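Long-range contacts in exported protein (Bacteroides fragilis, PDB 3MSW), which is of unknown function but is probably exported from the cytoplasm, and whose single-layer antiparallel beta-sheet appears to have evolved from hairpin repeats: residues K54-W59 / T68-V73; Y77-S82 / T105-Q110. All blocks are in the same frame, centred on the assembly; numbering follows the deposited sequence.

Contact 1 of 2, residues K54-W59 / T68-V73; sequences KSTYAW and TESRTV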
ATOM      1  N   LYS A  54      -4.315  -4.883  -1.764  1.00 22.68           N
ATOM      2  CA  LYS A  54      -3.264  -4.502  -2.679  1.00 22.93           C
ATOM      3  C   LYS A  54      -2.049  -5.339  -2.343  1.00 26.35           C
ATOM      4  O   LYS A  54      -1.573  -5.288  -1.215  1.00 26.60           O
ATOM      5  CB  LYS A  54      -2.930  -3.023  -2.535  1.00 25.29           C
ATOM      6  CG  LYS A  54      -1.750  -2.607  -3.424  1.00 25.12           C
ATOM      7  CD  LYS A  54      -1.482  -1.121  -3.222  1.00 32.76           C
ATOM      8  CE  LYS A  54      -0.036  -0.775  -3.255  1.00 30.45           C
ATOM      9  NZ  LYS A  54       0.158   0.686  -3.067  1.00 43.04           N
ATOM     10  N   SER A  55      -1.579  -6.151  -3.298  1.00 23.44           N
ATOM     11  CA  SER A  55      -0.382  -6.956  -3.108  1.00 23.29           C
ATOM     12  C   SER A  55       0.729  -6.314  -3.919  1.00 26.80           C
ATOM     13  O   SER A  55       0.536  -6.010  -5.097  1.00 27.48           O
ATOM     14  CB  SER A  55      -0.637  -8.392  -3.563  1.00 26.93           C
ATOM     15  OG  SER A  55      -1.641  -8.964  -2.741  1.00 31.99           O
ATOM     16  N   THR A  56       1.911  -6.135  -3.306  1.00 23.25           N
ATOM     17  CA  THR A  56       3.068  -5.511  -3.940  1.00 22.20           C
ATOM     18  C   THR A  56       4.175  -6.541  -4.201  1.00 26.06           C
ATOM     19  O   THR A  56       4.511  -7.345  -3.322  1.00 24.45           O
ATOM     20  CB  THR A  56       3.560  -4.371  -3.008  1.00 29.29           C
ATOM     21  OG1 THR A  56       2.505  -3.430  -2.816  1.00 32.14           O
ATOM     22  CG2 THR A  56       4.768  -3.675  -3.520  1.00 29.93           C
ATOM     23  N   TYR A  57       4.776  -6.472  -5.397  1.00 24.19           N
ATOM     24  CA  TYR A  57       5.840  -7.372  -5.835  1.00 24.02           C
ATOM     25  C   TYR A  57       7.009  -6.539  -6.272  1.00 28.18           C
ATOM     26  O   TYR A  57       6.831  -5.459  -6.842  1.00 26.31           O
ATOM     27  CB  TYR A  57       5.379  -8.314  -6.984  1.00 25.21           C
ATOM     28  CG  TYR A  57       4.176  -9.141  -6.591  1.00 25.77           C
ATOM     29  CD1 TYR A  57       4.331 -10.376  -5.968  1.00 27.69           C
ATOM     30  CD2 TYR A  57       2.881  -8.650  -6.755  1.00 25.75           C
ATOM     31  CE1 TYR A  57       3.232 -11.090  -5.496  1.00 28.63           C
ATOM     32  CE2 TYR A  57       1.770  -9.378  -6.324  1.00 26.05           C
ATOM     33  CZ  TYR A  57       1.953 -10.594  -5.689  1.00 32.02           C
ATOM     34  OH  TYR A  57       0.870 -11.301  -5.237  1.00 36.83           O
ATOM     35  N   ALA A  58       8.216  -7.033  -5.979  1.00 26.53           N
ATOM     36  CA  ALA A  58       9.436  -6.348  -6.358  1.00 25.80           C
ATOM     37  C   ALA A  58      10.145  -7.239  -7.386  1.00 29.78           C
ATOM     38  O   ALA A  58      10.108  -8.474  -7.275  1.00 27.97           O
ATOM     39  CB  ALA A  58      10.317  -6.146  -5.129  1.00 27.03           C
ATOM     40  N   TRP A  59      10.778  -6.617  -8.393  1.00 28.79           N
ATOM     41  CA  TRP A  59      11.530  -7.361  -9.402  1.00 30.23           C
ATOM     42  C   TRP A  59      12.826  -7.868  -8.810  1.00 34.95           C
ATOM     43  O   TRP A  59      13.648  -7.072  -8.328  1.00 35.35           O
ATOM     44  CB  TRP A  59      11.821  -6.518 -10.651  1.00 29.53           C
ATOM     45  CG  TRP A  59      12.363  -7.340 -11.794  1.00 31.91           C
ATOM     46  CD1 TRP A  59      13.646  -7.347 -12.264  1.00 35.67           C
ATOM     47  CD2 TRP A  59      11.638  -8.298 -12.585  1.00 32.16           C
ATOM     48  NE1 TRP A  59      13.762  -8.234 -13.314  1.00 36.06           N
ATOM     49  CE2 TRP A  59      12.538  -8.818 -13.543  1.00 37.45           C
ATOM     50  CE3 TRP A  59      10.304  -8.752 -12.592  1.00 33.43           C
ATOM     51  CZ2 TRP A  59      12.149  -9.759 -14.508  1.00 37.32           C
ATOM     52  CZ3 TRP A  59       9.930  -9.709 -13.528  1.00 35.75           C
ATOM     53  CH2 TRP A  59      10.852 -10.213 -14.460  1.00 37.13           C
ATOM     54  N   THR A  68       7.171 -11.535  -3.772  1.00 27.23           N
ATOM     55  CA  THR A  68       6.214 -10.961  -2.829  1.00 26.67           C
ATOM     56  C   THR A  68       6.980  -9.997  -1.897  1.00 30.75           C
ATOM     57  O   THR A  68       8.011 -10.376  -1.312  1.00 30.65           O
ATOM     58  CB  THR A  68       5.553 -12.100  -2.027  1.00 35.44           C
ATOM     59  OG1 THR A  68       5.073 -13.121  -2.903  1.00 38.49           O
ATOM     60  CG2 THR A  68       4.442 -11.619  -1.159  1.00 28.45           C
ATOM     61  N   GLU A  69       6.506  -8.761  -1.808  1.00 25.81           N
ATOM     62  CA  GLU A  69       7.135  -7.743  -0.967  1.00 26.35           C
ATOM     63  C   GLU A  69       6.232  -7.366   0.213  1.00 29.10           C
ATOM     64  O   GLU A  69       6.675  -7.377   1.371  1.00 27.74           O
ATOM     65  CB  GLU A  69       7.500  -6.501  -1.811  1.00 27.62           C
ATOM     66  CG  GLU A  69       7.987  -5.315  -0.976  1.00 35.61           C
ATOM     67  CD  GLU A  69       8.508  -4.112  -1.735  1.00 43.22           C
ATOM     68  OE1 GLU A  69       9.431  -4.279  -2.559  1.00 42.48           O
ATOM     69  OE2 GLU A  69       8.074  -2.983  -1.424  1.00 51.32           O
ATOM     70  N   SER A  70       4.959  -7.038  -0.078  1.00 24.20           N
ATOM     71  CA  SER A  70       4.055  -6.595   0.958  1.00 22.59           C
ATOM     72  C   SER A  70       2.592  -6.746   0.570  1.00 26.36           C
ATOM     73  O   SER A  70       2.283  -7.053  -0.577  1.00 22.85           O
ATOM     74  CB  SER A  70       4.333  -5.133   1.309  1.00 25.15           C
ATOM     75  OG  SER A  70       3.976  -4.260   0.255  1.00 29.67           O
ATOM     76  N   ARG A  71       1.698  -6.501   1.546  1.00 23.75           N
ATOM     77  CA  ARG A  71       0.257  -6.563   1.336  1.00 23.69           C
ATOM     78  C   ARG A  71      -0.414  -5.441   2.139  1.00 29.70           C
ATOM     79  O   ARG A  71      -0.011  -5.201   3.279  1.00 28.95           O
ATOM     80  CB  ARG A  71      -0.245  -7.939   1.774  1.00 26.83           C
ATOM     81  CG  ARG A  71      -1.745  -8.130   1.589  1.00 37.54           C
ATOM     82  CD  ARG A  71      -2.094  -9.587   1.507  1.00 39.53           C
ATOM     83  NE  ARG A  71      -1.832 -10.097   0.172  1.00 52.61           N
ATOM     84  CZ  ARG A  71      -2.015 -11.358  -0.190  1.00 68.14           C
ATOM     85  NH1 ARG A  71      -2.483 -12.246   0.684  1.00 55.38           N
ATOM     86  NH2 ARG A  71      -1.741 -11.744  -1.431  1.00 45.07           N
ATOM     87  N   THR A  72      -1.393  -4.724   1.523  1.00 24.81           N
ATOM     88  CA  THR A  72      -2.150  -3.653   2.172  1.00 23.88           C
ATOM     89  C   THR A  72      -3.623  -4.026   2.084  1.00 27.72           C
ATOM     90  O   THR A  72      -4.135  -4.284   0.990  1.00 26.76           O
ATOM     91  CB  THR A  72      -1.868  -2.286   1.528  1.00 27.44           C
ATOM     92  OG1 THR A  72      -0.471  -2.025   1.545  1.00 29.45           O
ATOM     93  CG2 THR A  72      -2.605  -1.139   2.235  1.00 26.65           C
ATOM     94  N   VAL A  73      -4.297  -4.081   3.241  1.00 23.69           N
ATOM     95  CA  VAL A  73      -5.708  -4.420   3.313  1.00 21.37           C
ATOM     96  C   VAL A  73      -6.445  -3.174   3.727  1.00 26.82           C
ATOM     97  O   VAL A  73      -6.172  -2.636   4.804  1.00 25.16           O
ATOM     98  CB  VAL A  73      -5.991  -5.630   4.258  1.00 25.11           C
ATOM     99  CG1 VAL A  73      -7.488  -5.946   4.299  1.00 25.39           C
ATOM    100  CG2 VAL A  73      -5.207  -6.871   3.820  1.00 25.08           C
TER
HETATM  101  O   HOH W   1       1.332  -3.399  -0.275  1.00 26.25           O
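Arg71 reaches across the strand pair and grips the hydroxyl of Ser55 side-on: NE and NH2 of Arg71 both donate to Ser55 OG at 3.1 Å, the oxygen lying slightly out of the guanidinium plane. A bend at chi3 (-80°) turns the guanidinium toward that oxygen. On the same face Tyr57 lies alongside Thr68, its CD1 3.7 Å from Thr68 CA. The opposite face carries a small polar cluster, where one water is held by Thr56 OG1, Ser70 OG and Thr72 OG1, and Ser70 OG sits 3.3 Å from Thr56 CB. Nearby, Glu69 CB lies beside Thr56 O, while its extended chain carries OE1 to within 3.3 Å of Ala58 CB; that carboxylate forms a salt bridge with Lys39. Between the two faces, paired backbone bonds, Lys54 with Thr72 and Thr56 with Ser70, set the register. Thr56 O accepts twice, at 2.9 Å from Glu69 N and at a longer 3.3 Å from Ser70 N. Because Glu69 and Ser70 both face Thr56, the pairing slips by one residue before Tyr57 meets Thr68: a classic beta bulge in the antiparallel hairpin of strands 51-60 and 65-77.

Contact 2 of 2, residues Y77-S82 / T105-Q110; sequences YETETS and TDNNNQ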
ATOM      1  N   TYR A  77     -15.793   1.005   6.569  1.00 33.40           N
ATOM      2  CA  TYR A  77     -16.887   0.926   7.513  1.00 36.75           C
ATOM      3  C   TYR A  77     -17.574   2.304   7.550  1.00 42.57           C
ATOM      4  O   TYR A  77     -17.726   2.883   8.611  1.00 43.33           O
ATOM      5  CB  TYR A  77     -16.383   0.553   8.911  1.00 39.24           C
ATOM      6  CG  TYR A  77     -15.507  -0.672   8.966  1.00 42.91           C
ATOM      7  CD1 TYR A  77     -16.061  -1.942   9.061  1.00 45.79           C
ATOM      8  CD2 TYR A  77     -14.117  -0.557   9.028  1.00 43.44           C
ATOM      9  CE1 TYR A  77     -15.257  -3.075   9.158  1.00 47.31           C
ATOM     10  CE2 TYR A  77     -13.305  -1.683   9.136  1.00 44.26           C
ATOM     11  CZ  TYR A  77     -13.882  -2.940   9.199  1.00 50.99           C
ATOM     12  OH  TYR A  77     -13.106  -4.059   9.306  1.00 54.67           O
ATOM     13  N   GLU A  78     -17.925   2.831   6.359  1.00 39.97           N
ATOM     14  CA  GLU A  78     -18.644   4.081   6.111  1.00 39.72           C
ATOM     15  C   GLU A  78     -17.826   5.290   6.502  1.00 41.68           C
ATOM     16  O   GLU A  78     -17.006   5.741   5.685  1.00 41.48           O
ATOM     17  CB  GLU A  78     -20.045   4.050   6.770  1.00 42.51           C
ATOM     18  CG  GLU A  78     -21.040   5.046   6.205  1.00 56.59           C
ATOM     19  CD  GLU A  78     -22.400   4.974   6.867  1.00 71.82           C
ATOM     20  OE1 GLU A  78     -23.084   3.941   6.696  1.00 55.55           O
ATOM     21  OE2 GLU A  78     -22.761   5.927   7.597  1.00 68.67           O
ATOM     22  N   THR A  79     -18.000   5.788   7.762  1.00 34.09           N
ATOM     23  CA  THR A  79     -17.241   6.923   8.278  1.00 31.86           C
ATOM     24  C   THR A  79     -15.813   6.470   8.685  1.00 31.01           C
ATOM     25  O   THR A  79     -14.960   7.310   8.904  1.00 29.86           O
ATOM     26  CB  THR A  79     -17.970   7.616   9.447  1.00 37.27           C
ATOM     27  OG1 THR A  79     -18.130   6.712  10.552  1.00 34.57           O
ATOM     28  CG2 THR A  79     -19.301   8.246   9.036  1.00 36.77           C
ATOM     29  N   GLU A  80     -15.578   5.162   8.823  1.00 25.20           N
ATOM     30  CA  GLU A  80     -14.266   4.663   9.237  1.00 24.24           C
ATOM     31  C   GLU A  80     -13.583   3.835   8.154  1.00 27.60           C
ATOM     32  O   GLU A  80     -14.220   2.984   7.533  1.00 28.07           O
ATOM     33  CB  GLU A  80     -14.392   3.864  10.546  1.00 25.79           C
ATOM     34  CG  GLU A  80     -13.045   3.348  11.045  1.00 32.86           C
ATOM     35  CD  GLU A  80     -13.043   2.581  12.349  1.00 51.72           C
ATOM     36  OE1 GLU A  80     -13.940   2.818  13.188  1.00 51.92           O
ATOM     37  OE2 GLU A  80     -12.109   1.774  12.552  1.00 46.17           O
ATOM     38  N   THR A  81     -12.287   4.085   7.935  1.00 23.57           N
ATOM     39  CA  THR A  81     -11.457   3.331   7.006  1.00 22.66           C
ATOM     40  C   THR A  81     -10.273   2.828   7.828  1.00 26.20           C
ATOM     41  O   THR A  81      -9.585   3.614   8.497  1.00 23.19           O
ATOM     42  CB  THR A  81     -10.957   4.186   5.809  1.00 27.11           C
ATOM     43  OG1 THR A  81     -12.067   4.713   5.105  1.00 25.73           O
ATOM     44  CG2 THR A  81     -10.103   3.368   4.808  1.00 22.36           C
ATOM     45  N   SER A  82     -10.021   1.530   7.751  1.00 22.26           N
ATOM     46  CA  SER A  82      -8.908   0.891   8.446  1.00 22.28           C
ATOM     47  C   SER A  82      -7.957   0.322   7.363  1.00 25.48           C
ATOM     48  O   SER A  82      -8.427  -0.343   6.439  1.00 24.26           O
ATOM     49  CB  SER A  82      -9.462  -0.221   9.327  1.00 29.67           C
ATOM     50  OG  SER A  82      -8.505  -0.753  10.222  1.00 41.73           O
ATOM     51  N   THR A 105     -14.075   9.900   9.230  1.00 23.50           N
ATOM     52  CA  THR A 105     -14.685  11.107   8.662  1.00 24.24           C
ATOM     53  C   THR A 105     -16.059  11.327   9.287  1.00 28.95           C
ATOM     54  O   THR A 105     -16.561  10.460  10.012  1.00 27.81           O
ATOM     55  CB  THR A 105     -14.848  11.012   7.127  1.00 27.33           C
ATOM     56  OG1 THR A 105     -15.913  10.109   6.822  1.00 30.77           O
ATOM     57  CG2 THR A 105     -13.548  10.646   6.392  1.00 24.95           C
ATOM     58  N   ASP A 106     -16.683  12.471   8.990  1.00 26.51           N
ATOM     59  CA  ASP A 106     -18.070  12.706   9.384  1.00 27.73           C
ATOM     60  C   ASP A 106     -18.927  12.218   8.194  1.00 30.69           C
ATOM     61  O   ASP A 106     -18.392  11.648   7.239  1.00 27.70           O
ATOM     62  CB  ASP A 106     -18.337  14.185   9.767  1.00 30.43           C
ATOM     63  CG  ASP A 106     -18.149  15.236   8.682  1.00 34.94           C
ATOM     64  OD1 ASP A 106     -18.081  14.863   7.498  1.00 30.00           O
ATOM     65  OD2 ASP A 106     -18.130  16.437   9.020  1.00 37.51           O
ATOM     66  N   ASN A 107     -20.233  12.456   8.237  1.00 29.49           N
ATOM     67  CA  ASN A 107     -21.159  12.041   7.187  1.00 30.58           C
ATOM     68  C   ASN A 107     -20.974  12.808   5.862  1.00 34.45           C
ATOM     69  O   ASN A 107     -21.573  12.418   4.869  1.00 34.80           O
ATOM     70  CB  ASN A 107     -22.608  12.189   7.702  1.00 30.66           C
ATOM     71  CG  ASN A 107     -22.978  11.286   8.872  1.00 64.74           C
ATOM     72  OD1 ASN A 107     -23.824  11.638   9.705  1.00 68.73           O
ATOM     73  ND2 ASN A 107     -22.396  10.091   8.953  1.00 51.90           N
ATOM     74  N   ASN A 108     -20.194  13.915   5.855  1.00 30.30           N
ATOM     75  CA  ASN A 108     -19.932  14.714   4.639  1.00 29.83           C
ATOM     76  C   ASN A 108     -18.569  14.417   4.037  1.00 29.16           C
ATOM     77  O   ASN A 108     -18.153  15.088   3.090  1.00 28.28           O
ATOM     78  CB  ASN A 108     -20.078  16.231   4.905  1.00 31.63           C
ATOM     79  CG  ASN A 108     -21.379  16.656   5.539  1.00 58.31           C
ATOM     80  OD1 ASN A 108     -22.464  16.207   5.158  1.00 61.51           O
ATOM     81  ND2 ASN A 108     -21.302  17.581   6.494  1.00 46.55           N
ATOM     82  N   ASN A 109     -17.879  13.396   4.562  1.00 24.57           N
ATOM     83  CA  ASN A 109     -16.541  12.992   4.110  1.00 24.51           C
ATOM     84  C   ASN A 109     -15.443  13.974   4.524  1.00 26.27           C
ATOM     85  O   ASN A 109     -14.382  14.026   3.893  1.00 25.76           O
ATOM     86  CB  ASN A 109     -16.477  12.661   2.600  1.00 28.29           C
ATOM     87  CG  ASN A 109     -15.372  11.727   2.248  1.00 33.55           C
ATOM     88  OD1 ASN A 109     -15.014  10.857   3.037  1.00 33.03           O
ATOM     89  ND2 ASN A 109     -14.825  11.862   1.035  1.00 28.71           N
ATOM     90  N   GLN A 110     -15.711  14.781   5.558  1.00 23.62           N
ATOM     91  CA  GLN A 110     -14.683  15.658   6.117  1.00 23.63           C
ATOM     92  C   GLN A 110     -13.884  14.788   7.120  1.00 27.18           C
ATOM     93  O   GLN A 110     -14.492  14.135   7.966  1.00 26.70           O
ATOM     94  CB  GLN A 110     -15.354  16.842   6.850  1.00 25.73           C
ATOM     95  CG  GLN A 110     -14.460  17.541   7.894  1.00 22.72           C
ATOM     96  CD  GLN A 110     -13.257  18.244   7.295  1.00 30.41           C
ATOM     97  OE1 GLN A 110     -13.378  19.082   6.417  1.00 26.97           O
ATOM     98  NE2 GLN A 110     -12.090  17.998   7.829  1.00 28.40           N
TER
HETATM   99  O   HOH W   2     -15.230   7.826   5.298  1.00 27.50           O
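Thr79 and Thr105 meet where strand 94-105 ends beside the turn that leads into strand 80-89, one step beyond the backbone pairing of Thr81 with Tyr103. One backbone bond ties them: Thr105 N donates to Thr79 O at 2.8 Å, nearly straight at 169° and in the carbonyl plane. Thr79 gives up the largest area here. Its CB comes to 3.2 Å from Thr105 O, and its methyl CG2 runs on between that oxygen and the amide of Asn107, 3.6 Å from Asn107 ND2. With chi1 at 62°, the hydroxyl of Thr79 stands between its own N and carbonyl carbon, and CG2 takes the place anti to the carbonyl carbon, where it meets Asn107.

Thr105 uses its hydroxyl twice. Thr105 OG1 donates to Asp106 O at 2.9 Å and accepts from a water that also donates to Glu78 O, a second, indirect link. Asn107 adds its amide end alone. Behind it, Asn108 N bonds to Asp106 OD1, an Asx turn at the start of the type I turn Asp106-Asn109; Gln110 N meets OD1 from the other face of the carboxylate, and OD2 is taken by Tyr137. The facing loop is a type II' turn from Tyr77 to Glu80.

One direct bond, one water bridge and a methyl against polar atoms imply a modest, solvent-accessible junction, with the second loop probably shaped largely by its own hydrogen bonds, helped by Tyr137.

How the contacts relate
Both contacts belong to one antiparallel sheet whose nine strands lie in the order of the sequence, each beside the next. Contact 1 joins consecutive strands 51-60 and 65-77, its centre about 8 Å from the centre of the chain; contact 2 sits at the ends of inner strands, its centre about 19 Å from the same point, and the centres of the two contacts are about 26 Å apart. Along the chain they come in series: strand 65-77 leaves contact 1 and runs into the turn that opens contact 2. There the pairing of strands 80-89 and 94-105 runs out into the turn before the one and the loop after the other, as befits a single-layer fold of repeated hairpins.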